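Local coordinates for protein glutamine synthetase (Helicobacter pylori, PDB 5ZLI) that belongs to the type I-beta glutamine synthetases, twelve-subunit assemblies whose chains join a beta-grasp domain to a glutamine synthetase catalytic domain, at residues 87-92 with 253-258; 218-223 with 229-234; 388-391 with 395-398; 423-428 with 464-469. All blocks are in the same frame, centred on the assembly; numbering follows the deposited sequence.

Contact 1: residues 87-92 with 253-258; sequences DPFSAD and KMVAHL
Phe89 and Met254 mark the nearest backbone approach, their CA atoms 7.6 Å apart, so the loop 87-92 and the end of helix 238-258 are joined through side chains, with no hydrogen bond between them. The ring of Phe89, its CG anti to the carbonyl carbon (chi1 -54°), extends from the loop onto the helix. Met254 CB lies over one face, 3.5 Å from the Phe89 ring centroid and 19° off the normal, a CH-pi contact shifted toward the CE2 and CZ rim. Bends at chi2 (-69°) and chi3 then fold the methionine back, bringing Met254 CE to 3.5 Å from Phe89 CG. Met254 SD stays 5.0 Å from the ring centroid, which makes the Met-aromatic contact a distant one. Val255 CG2 meets the ring in its plane, 3.6 Å from Phe89 CE1. From the same loop Pro88 CG covers the opposite face, and Tyr250 of the helix meets the ring edge-to-face. At the base of the loop, Asp87 OD1 accepts a weak bond from Phe89 N at 3.4 Å, while its OD2 takes Arg30 and the Tyr250 hydroxyl. Pro194 of a second subunit also packs on Met254. The chemistry across the contact is therefore wholly apolar: an aromatic ring gripped over a face and at an edge joins the beta-grasp region to a catalytic-domain helix through dispersion and CH-pi attraction.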
# COMPACT_ATOMS: atom_id res chain seq x y z
N ASP B 87 8.50 22.19 41.84
CA ASP B 87 7.90 21.34 40.82
C ASP B 87 8.96 20.44 40.19
O ASP B 87 9.91 20.96 39.57
CB ASP B 87 7.21 22.23 39.79
CG ASP B 87 6.29 21.46 38.88
OD1 ASP B 87 6.24 20.23 38.98
OD2 ASP B 87 5.53 22.11 38.12
N PRO B 88 8.85 19.11 40.31
CA PRO B 88 9.90 18.24 39.75
C PRO B 88 9.89 18.19 38.24
O PRO B 88 10.95 17.97 37.64
CB PRO B 88 9.57 16.86 40.34
CG PRO B 88 8.11 16.91 40.54
CD PRO B 88 7.77 18.33 40.94
N PHE B 89 8.74 18.45 37.61
CA PHE B 89 8.60 18.20 36.18
C PHE B 89 9.25 19.30 35.36
O PHE B 89 9.96 18.99 34.40
CB PHE B 89 7.13 18.10 35.80
CG PHE B 89 6.37 17.11 36.59
CD1 PHE B 89 6.66 15.75 36.47
CD2 PHE B 89 5.35 17.51 37.44
CE1 PHE B 89 5.96 14.80 37.20
CE2 PHE B 89 4.64 16.58 38.18
CZ PHE B 89 4.95 15.22 38.06
N SER B 90 9.06 20.56 35.74
CA SER B 90 9.54 21.67 34.93
C SER B 90 11.04 21.54 34.68
O SER B 90 11.81 21.19 35.58
CB SER B 90 9.23 23.02 35.58
OG SER B 90 9.70 23.05 36.90
N ALA B 91 11.43 21.78 33.42
CA ALA B 91 12.83 21.67 33.02
C ALA B 91 13.71 22.61 33.83
O ALA B 91 14.74 22.21 34.37
CB ALA B 91 12.95 21.95 31.53
N ASP B 92 13.30 23.88 33.94
CA ASP B 92 13.99 24.87 34.75
C ASP B 92 13.29 24.98 36.11
O ASP B 92 12.06 24.89 36.20
CB ASP B 92 14.03 26.23 34.04
CG ASP B 92 14.71 26.18 32.65
OD1 ASP B 92 14.08 26.60 31.64
OD2 ASP B 92 15.87 25.73 32.54
N LYS B 253 -1.18 12.95 36.88
CA LYS B 253 -1.42 13.32 35.49
C LYS B 253 -0.11 13.54 34.75
O LYS B 253 0.05 13.13 33.59
CB LYS B 253 -2.27 14.60 35.39
CG LYS B 253 -3.75 14.33 35.05
CD LYS B 253 -4.60 15.59 35.16
CE LYS B 253 -4.77 16.05 36.56
NZ LYS B 253 -5.87 17.02 36.63
N MET B 254 0.84 14.13 35.43
CA MET B 254 2.10 14.49 34.84
C MET B 254 3.05 13.32 34.78
O MET B 254 4.01 13.35 34.01
CB MET B 254 2.66 15.64 35.62
CG MET B 254 2.03 16.94 35.25
SD MET B 254 2.53 17.35 33.60
CE MET B 254 4.16 17.99 33.96
N VAL B 255 2.87 12.35 35.68
CA VAL B 255 3.72 11.16 35.68
C VAL B 255 3.21 10.15 34.68
O VAL B 255 4.00 9.58 33.93
CB VAL B 255 3.83 10.56 37.09
CG1 VAL B 255 4.33 9.12 37.04
CG2 VAL B 255 4.78 11.42 37.90
N ALA B 256 1.90 9.93 34.66
CA ALA B 256 1.30 9.28 33.50
C ALA B 256 1.86 9.88 32.20
O ALA B 256 2.14 9.15 31.25
CB ALA B 256 -0.22 9.39 33.54
N HIS B 257 2.00 11.21 32.16
CA HIS B 257 2.44 11.91 30.96
C HIS B 257 3.92 11.68 30.61
O HIS B 257 4.26 11.56 29.43
CB HIS B 257 2.16 13.40 31.08
CG HIS B 257 2.69 14.17 29.92
ND1 HIS B 257 2.01 14.26 28.72
CD2 HIS B 257 3.85 14.84 29.75
CE1 HIS B 257 2.72 14.97 27.87
NE2 HIS B 257 3.85 15.33 28.47
N LEU B 258 4.82 11.72 31.59
CA LEU B 258 6.25 11.59 31.30
C LEU B 258 6.57 10.21 30.77
O LEU B 258 7.53 10.05 30.01
CB LEU B 258 7.08 11.85 32.54
CG LEU B 258 8.55 12.28 32.39
CD1 LEU B 258 8.64 13.78 31.94
CD2 LEU B 258 9.34 12.04 33.70

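Contact 2: residues 218-223 with 229-234; sequences FVVHHE and GEVGVK
Phe218 holds its CG between the backbone N and the carbonyl carbon (chi1 45°), which lays the ring across the neighbouring strand at Gly232; His221 adopts a similar setting (chi1 57°), while Glu230, with CG opposite the backbone N and the chain extended beyond it, runs alongside the histidine. Gly232 CA stands over one face of Phe218, 3.6 Å from the ring centroid, a CH-pi contact, and Val233 O lies at the ring's edge. His221 NE2 is 2.7 Å from Glu230 OE2, with ring and carboxylate planes nearly perpendicular. Glu223 OE1 comes within 3.4 Å of Glu230 OE2, two acceptors without a bond, and Glu139 and Glu141 add carboxylates nearby. On the other face Val220 CG2 touches Val231 CG2 at 3.8 Å, and both valines pack against helix 200-212. The strand axes lie 4.7 Å apart, their N-to-C directions at 177°, almost exactly antiparallel. Phe218 N donates to Gly232 O at 2.7 Å and Gly232 N to Val219 O at 2.9 Å, so one glycine faces two successive residues, the pattern of a classic beta bulge; the His221-Glu230 pair is held by two weak backbone bonds. Together the strands form an antiparallel beta hairpin of the catalytic domain, which Val219 and Val220 extend by antiparallel pairing with a strand of a fourth subunit, consistent with the glutamine synthetase family, where a neighbour's N-terminal domain completes the catalytic sheet.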
# COMPACT_ATOMS: atom_id res chain seq x y z
N PHE B 218 0.45 6.24 52.41
CA PHE B 218 0.54 4.94 53.07
C PHE B 218 0.42 3.78 52.08
O PHE B 218 1.37 3.01 51.92
CB PHE B 218 -0.45 4.77 54.25
CG PHE B 218 -1.87 5.24 53.97
CD1 PHE B 218 -2.83 4.36 53.46
CD2 PHE B 218 -2.27 6.55 54.26
CE1 PHE B 218 -4.15 4.77 53.22
CE2 PHE B 218 -3.58 6.97 54.01
CZ PHE B 218 -4.52 6.07 53.49
N VAL B 219 -0.70 3.66 51.38
CA VAL B 219 -0.98 2.46 50.60
C VAL B 219 -1.00 2.80 49.12
O VAL B 219 -1.33 3.91 48.73
CB VAL B 219 -2.32 1.82 51.04
CG1 VAL B 219 -3.48 2.67 50.58
CG2 VAL B 219 -2.45 0.42 50.50
N VAL B 220 -0.61 1.83 48.29
CA VAL B 220 -0.73 1.99 46.85
C VAL B 220 -1.01 0.63 46.21
O VAL B 220 -0.18 -0.28 46.30
CB VAL B 220 0.51 2.68 46.27
CG1 VAL B 220 1.72 1.86 46.51
CG2 VAL B 220 0.34 2.92 44.80
N HIS B 221 -2.14 0.51 45.52
CA HIS B 221 -2.53 -0.76 44.92
C HIS B 221 -3.17 -0.48 43.59
O HIS B 221 -3.61 0.63 43.31
CB HIS B 221 -3.52 -1.58 45.81
CG HIS B 221 -4.81 -0.87 46.17
ND1 HIS B 221 -5.94 -0.92 45.38
CD2 HIS B 221 -5.13 -0.07 47.22
CE1 HIS B 221 -6.90 -0.20 45.93
NE2 HIS B 221 -6.43 0.33 47.04
N HIS B 222 -3.17 -1.49 42.74
CA HIS B 222 -4.13 -1.51 41.65
C HIS B 222 -5.56 -1.47 42.22
O HIS B 222 -5.82 -1.95 43.32
CB HIS B 222 -3.93 -2.77 40.82
CG HIS B 222 -4.30 -2.62 39.38
ND1 HIS B 222 -3.36 -2.40 38.39
CD2 HIS B 222 -5.50 -2.61 38.77
CE1 HIS B 222 -3.98 -2.30 37.22
NE2 HIS B 222 -5.28 -2.42 37.43
N GLU B 223 -6.49 -0.92 41.46
CA GLU B 223 -7.90 -0.95 41.87
C GLU B 223 -8.72 -1.92 41.02
O GLU B 223 -8.20 -2.60 40.15
CB GLU B 223 -8.49 0.45 41.83
CG GLU B 223 -8.83 1.04 43.20
CD GLU B 223 -9.96 0.27 43.89
OE1 GLU B 223 -9.84 -0.02 45.11
OE2 GLU B 223 -11.01 0.02 43.22
N GLY B 229 -6.31 2.76 39.70
CA GLY B 229 -5.28 2.80 40.72
C GLY B 229 -5.70 3.75 41.82
O GLY B 229 -6.72 4.44 41.71
N GLU B 230 -4.90 3.79 42.88
CA GLU B 230 -5.25 4.56 44.06
C GLU B 230 -4.00 4.71 44.93
O GLU B 230 -3.19 3.78 45.03
CB GLU B 230 -6.37 3.84 44.83
CG GLU B 230 -7.29 4.65 45.77
CD GLU B 230 -8.19 3.71 46.59
OE1 GLU B 230 -9.15 4.15 47.27
OE2 GLU B 230 -7.94 2.48 46.51
N VAL B 231 -3.88 5.85 45.60
CA VAL B 231 -2.83 6.08 46.58
C VAL B 231 -3.48 6.69 47.82
O VAL B 231 -4.28 7.63 47.72
CB VAL B 231 -1.71 7.00 46.05
CG1 VAL B 231 -0.65 7.25 47.14
CG2 VAL B 231 -1.07 6.41 44.81
N GLY B 232 -3.17 6.12 48.98
CA GLY B 232 -3.61 6.66 50.25
C GLY B 232 -2.65 7.72 50.75
O GLY B 232 -1.45 7.48 50.87
N VAL B 233 -3.20 8.90 51.07
CA VAL B 233 -2.43 10.04 51.55
C VAL B 233 -2.84 10.34 52.99
O VAL B 233 -3.92 9.96 53.46
CB VAL B 233 -2.63 11.28 50.64
CG1 VAL B 233 -1.87 11.11 49.37
CG2 VAL B 233 -4.09 11.45 50.31
N LYS B 234 -1.96 11.01 53.72
CA LYS B 234 -2.27 11.34 55.10
C LYS B 234 -3.48 12.27 55.16
O LYS B 234 -3.62 13.18 54.34
CB LYS B 234 -1.05 11.99 55.77
CG LYS B 234 -0.80 11.49 57.19
CD LYS B 234 -0.12 12.53 58.08
CE LYS B 234 -0.37 12.29 59.59
NZ LYS B 234 -1.70 12.75 60.13

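Contact 3: residues 388-391 with 395-398; sequences GMDG and KIDP
Gly391 and Ile396 meet at the C-terminal end of helix 377-393, where the chain leaves its last turn for the loop that leads to helix 411-415. Their CA atoms are 4.9 Å apart, the nearest pair between the segments. The decisive bond is Ile396 N to Gly391 O, 2.9 Å long, with an N-H...O angle of 165°, and the donor lies in the carbonyl plane. This spans five residues, one more than the regular helical bond, as expected where the chain winds back across the helix end. Lys395 N is equally near Gly391 O, but its angle is too poor for a hydrogen bond. The backbone torsions are consistent with this: Lys395, with phi 43°, is left-handed, which helps direct the Ile396 N-H at the carbonyl.

The Ile396 side chain then folds over the glycine. Its CG1, anti to the carbonyl carbon and beside the backbone N, comes to 3.9 Å from Gly391 CA, and CD1 continues along the same side to within 4.2 Å of Asp390 OD2. That oxygen is hydrogen-bonded to His314 NE2, and the isoleucine methyl makes no more than a loose van der Waals approach to it. Beyond the two segments, Ile396 packs on Arg313 and its carbonyl accepts from His306, both on helix 302-313. Ile396 packs on the backbone of Gly391, which has no side chain to make the usual apolar pair, but the six-to-one bond and the left-handed residue before its donor are consistent with a Schellman motif of helix C-capping.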
# COMPACT_ATOMS: atom_id res chain seq x y z
N GLY B 388 -22.37 18.63 58.18
CA GLY B 388 -22.23 17.93 59.43
C GLY B 388 -22.45 18.83 60.62
O GLY B 388 -23.07 18.42 61.61
N MET B 389 -22.08 20.11 60.50
CA MET B 389 -22.23 21.02 61.63
C MET B 389 -23.68 21.36 61.87
O MET B 389 -24.11 21.50 63.02
CB MET B 389 -21.42 22.30 61.41
CG MET B 389 -19.93 22.15 61.57
SD MET B 389 -19.08 23.72 61.26
CE MET B 389 -19.68 24.65 62.67
N ASP B 390 -24.45 21.51 60.79
CA ASP B 390 -25.90 21.60 60.94
C ASP B 390 -26.43 20.42 61.75
O ASP B 390 -27.29 20.59 62.62
CB ASP B 390 -26.54 21.65 59.55
CG ASP B 390 -27.90 22.30 59.55
OD1 ASP B 390 -27.98 23.50 59.91
OD2 ASP B 390 -28.87 21.62 59.19
N GLY B 391 -25.87 19.23 61.51
CA GLY B 391 -26.30 18.05 62.24
C GLY B 391 -26.07 18.16 63.74
O GLY B 391 -26.91 17.72 64.53
N LYS B 395 -29.00 18.58 66.40
CA LYS B 395 -29.05 17.24 66.98
C LYS B 395 -29.79 16.27 66.05
O LYS B 395 -30.73 15.58 66.45
CB LYS B 395 -29.75 17.30 68.33
CG LYS B 395 -29.24 18.36 69.31
CD LYS B 395 -27.97 17.98 70.07
CE LYS B 395 -27.84 18.81 71.35
NZ LYS B 395 -26.75 18.36 72.25
N ILE B 396 -29.34 16.19 64.80
CA ILE B 396 -30.07 15.42 63.79
C ILE B 396 -29.75 13.93 63.92
O ILE B 396 -28.58 13.52 63.87
CB ILE B 396 -29.76 15.93 62.37
CG1 ILE B 396 -30.17 17.39 62.21
CG2 ILE B 396 -30.52 15.08 61.35
CD1 ILE B 396 -30.16 17.90 60.76
N ASP B 397 -30.79 13.12 64.04
CA ASP B 397 -30.68 11.66 64.08
C ASP B 397 -30.42 11.14 62.67
O ASP B 397 -31.17 11.47 61.74
CB ASP B 397 -31.98 11.06 64.64
CG ASP B 397 -31.81 9.64 65.16
OD1 ASP B 397 -31.90 9.46 66.39
OD2 ASP B 397 -31.61 8.70 64.36
N PRO B 398 -29.39 10.32 62.46
CA PRO B 398 -29.12 9.80 61.12
C PRO B 398 -29.99 8.62 60.74
O PRO B 398 -29.83 8.09 59.64
CB PRO B 398 -27.65 9.37 61.23
CG PRO B 398 -27.52 8.92 62.62
CD PRO B 398 -28.42 9.82 63.45

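Contact 4: residues 423-428 with 464-469; sequences PHTLRR and FPWESK
Arg427 NE lies 2.7 Å from Glu467 OE1, the shorter arm of a salt bridge whose second arm joins Arg427 NH2 to Glu467 OE2 at 3.3 Å. Both hydrogen bonds are weak; the first bends to 117°. The guanidinium and carboxylate planes are 25° apart, but OE1 reaches the guanidinium obliquely and the side chains cross at about a right angle, so the pair is probably held by charge more than by straight bonds. Arg427 CG is anti to the backbone N and the chain turns at chi3 (-82°), which swings NE and NH2 toward the glutamate. At the edge of the guanidinium, near its plane, Phe464 CE1 stands 3.9 Å from Arg427 NH2. Thr425 CG2 touches the edge of the indole at 4.1 Å from Trp466 CH2, while its OG1 caps helix 426-434 by a weak bond from Arg428 N. Across the end of the other helix, Ser468 OG donates to Phe464 O at 2.7 Å. The contact thus joins the start of helix 426-434 to the end of helix 448-466, with helix 326-331 packed against Leu426 and Trp466, and with the Trp466 ring stacked on Trp466 of a third subunit.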
# COMPACT_ATOMS: atom_id res chain seq x y z
N PRO B 423 -29.58 11.24 44.39
CA PRO B 423 -30.18 11.78 43.17
C PRO B 423 -29.54 11.19 41.92
O PRO B 423 -28.36 10.84 41.89
CB PRO B 423 -29.92 13.29 43.27
CG PRO B 423 -28.84 13.43 44.27
CD PRO B 423 -28.91 12.28 45.19
N HIS B 424 -30.36 11.06 40.89
CA HIS B 424 -29.90 10.35 39.71
C HIS B 424 -29.18 11.23 38.72
O HIS B 424 -28.34 10.74 37.95
CB HIS B 424 -31.06 9.71 38.99
CG HIS B 424 -31.66 8.55 39.70
ND1 HIS B 424 -32.88 8.62 40.33
CD2 HIS B 424 -31.26 7.27 39.79
CE1 HIS B 424 -33.18 7.44 40.83
NE2 HIS B 424 -32.22 6.60 40.51
N THR B 425 -29.48 12.51 38.69
CA THR B 425 -28.81 13.41 37.78
C THR B 425 -28.31 14.61 38.56
O THR B 425 -28.81 14.91 39.65
CB THR B 425 -29.77 13.83 36.64
OG1 THR B 425 -31.00 14.33 37.20
CG2 THR B 425 -30.08 12.69 35.73
N LEU B 426 -27.33 15.30 37.96
CA LEU B 426 -26.86 16.57 38.50
C LEU B 426 -27.96 17.63 38.49
O LEU B 426 -27.96 18.53 39.35
CB LEU B 426 -25.67 17.05 37.70
CG LEU B 426 -25.11 18.41 38.06
CD1 LEU B 426 -24.72 18.45 39.51
CD2 LEU B 426 -23.93 18.66 37.13
N ARG B 427 -28.88 17.56 37.53
CA ARG B 427 -29.96 18.54 37.49
C ARG B 427 -30.82 18.42 38.74
O ARG B 427 -31.15 19.43 39.38
CB ARG B 427 -30.82 18.34 36.24
CG ARG B 427 -32.17 19.05 36.32
CD ARG B 427 -32.93 18.87 35.04
NE ARG B 427 -32.48 19.82 34.05
CZ ARG B 427 -33.06 21.00 33.86
NH1 ARG B 427 -34.09 21.33 34.62
NH2 ARG B 427 -32.60 21.81 32.93
N ARG B 428 -31.19 17.19 39.13
CA ARG B 428 -31.99 17.06 40.34
C ARG B 428 -31.16 17.45 41.56
O ARG B 428 -31.69 18.13 42.45
CB ARG B 428 -32.59 15.65 40.44
CG ARG B 428 -34.07 15.65 40.92
CD ARG B 428 -34.73 14.29 40.81
NE ARG B 428 -33.98 13.22 41.47
CZ ARG B 428 -34.29 11.93 41.37
NH1 ARG B 428 -33.58 11.00 42.00
NH2 ARG B 428 -35.32 11.58 40.62
N PHE B 464 -26.93 21.38 30.46
CA PHE B 464 -27.43 21.77 29.14
C PHE B 464 -26.69 21.12 27.98
O PHE B 464 -27.32 20.86 26.95
CB PHE B 464 -27.40 23.31 28.99
CG PHE B 464 -28.30 24.05 29.95
CD1 PHE B 464 -29.64 23.70 30.09
CD2 PHE B 464 -27.82 25.14 30.66
CE1 PHE B 464 -30.47 24.41 30.96
CE2 PHE B 464 -28.65 25.83 31.53
CZ PHE B 464 -29.97 25.47 31.68
N PRO B 465 -25.37 20.92 28.04
CA PRO B 465 -24.72 20.13 26.97
C PRO B 465 -25.01 18.63 26.99
O PRO B 465 -25.07 18.01 25.92
CB PRO B 465 -23.23 20.44 27.18
CG PRO B 465 -23.22 21.77 27.85
CD PRO B 465 -24.39 21.71 28.79
N TRP B 466 -25.10 18.00 28.15
CA TRP B 466 -25.44 16.58 28.20
C TRP B 466 -26.91 16.32 27.87
O TRP B 466 -27.24 15.25 27.35
CB TRP B 466 -25.09 16.02 29.57
CG TRP B 466 -25.44 14.58 29.77
CD1 TRP B 466 -24.91 13.49 29.11
CD2 TRP B 466 -26.39 14.07 30.69
NE1 TRP B 466 -25.48 12.32 29.59
CE2 TRP B 466 -26.40 12.66 30.56
CE3 TRP B 466 -27.24 14.66 31.63
CZ2 TRP B 466 -27.22 11.84 31.32
CZ3 TRP B 466 -28.05 13.86 32.37
CH2 TRP B 466 -28.03 12.46 32.23
N GLU B 467 -27.80 17.25 28.24
CA GLU B 467 -29.23 17.13 27.91
C GLU B 467 -29.53 17.41 26.44
O GLU B 467 -30.61 17.05 25.97
CB GLU B 467 -30.07 18.08 28.78
CG GLU B 467 -30.72 17.48 30.05
CD GLU B 467 -31.39 18.55 30.97
OE1 GLU B 467 -32.04 18.16 31.97
OE2 GLU B 467 -31.29 19.78 30.68
N SER B 468 -28.58 17.95 25.69
CA SER B 468 -28.83 18.46 24.36
C SER B 468 -27.96 17.85 23.28
O SER B 468 -28.31 17.98 22.11
CB SER B 468 -28.64 19.98 24.33
OG SER B 468 -27.25 20.31 24.32
N LYS B 469 -26.87 17.16 23.63
CA LYS B 469 -26.03 16.50 22.64
C LYS B 469 -26.45 15.05 22.48
O LYS B 469 -26.56 14.34 23.49
CB LYS B 469 -24.56 16.57 23.02
CG LYS B 469 -23.95 17.95 22.93
CD LYS B 469 -22.55 17.99 23.52
CE LYS B 469 -21.96 19.38 23.40
NZ LYS B 469 -21.75 19.79 21.99

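How the contacts relate
From the N terminus, contact 1 opens first, in the loop after strand 84-87, and closes some 160 residues later at the end of helix 238-258, tying the beta-grasp region to the catalytic domain. Contact 2 falls within that span: it closes a short hairpin loop, and strand 228-237 runs straight into the helix used by contact 1, although the two remain about 10 Å apart at their nearest atoms. Contact 3 follows in series, closing a very short loop where helix 377-393 ends, and contact 4 comes last, spanning about 35 mostly helical residues to join two helices. No contacts cross; contacts 1 and 3 lie on opposite sides of the chain's centre.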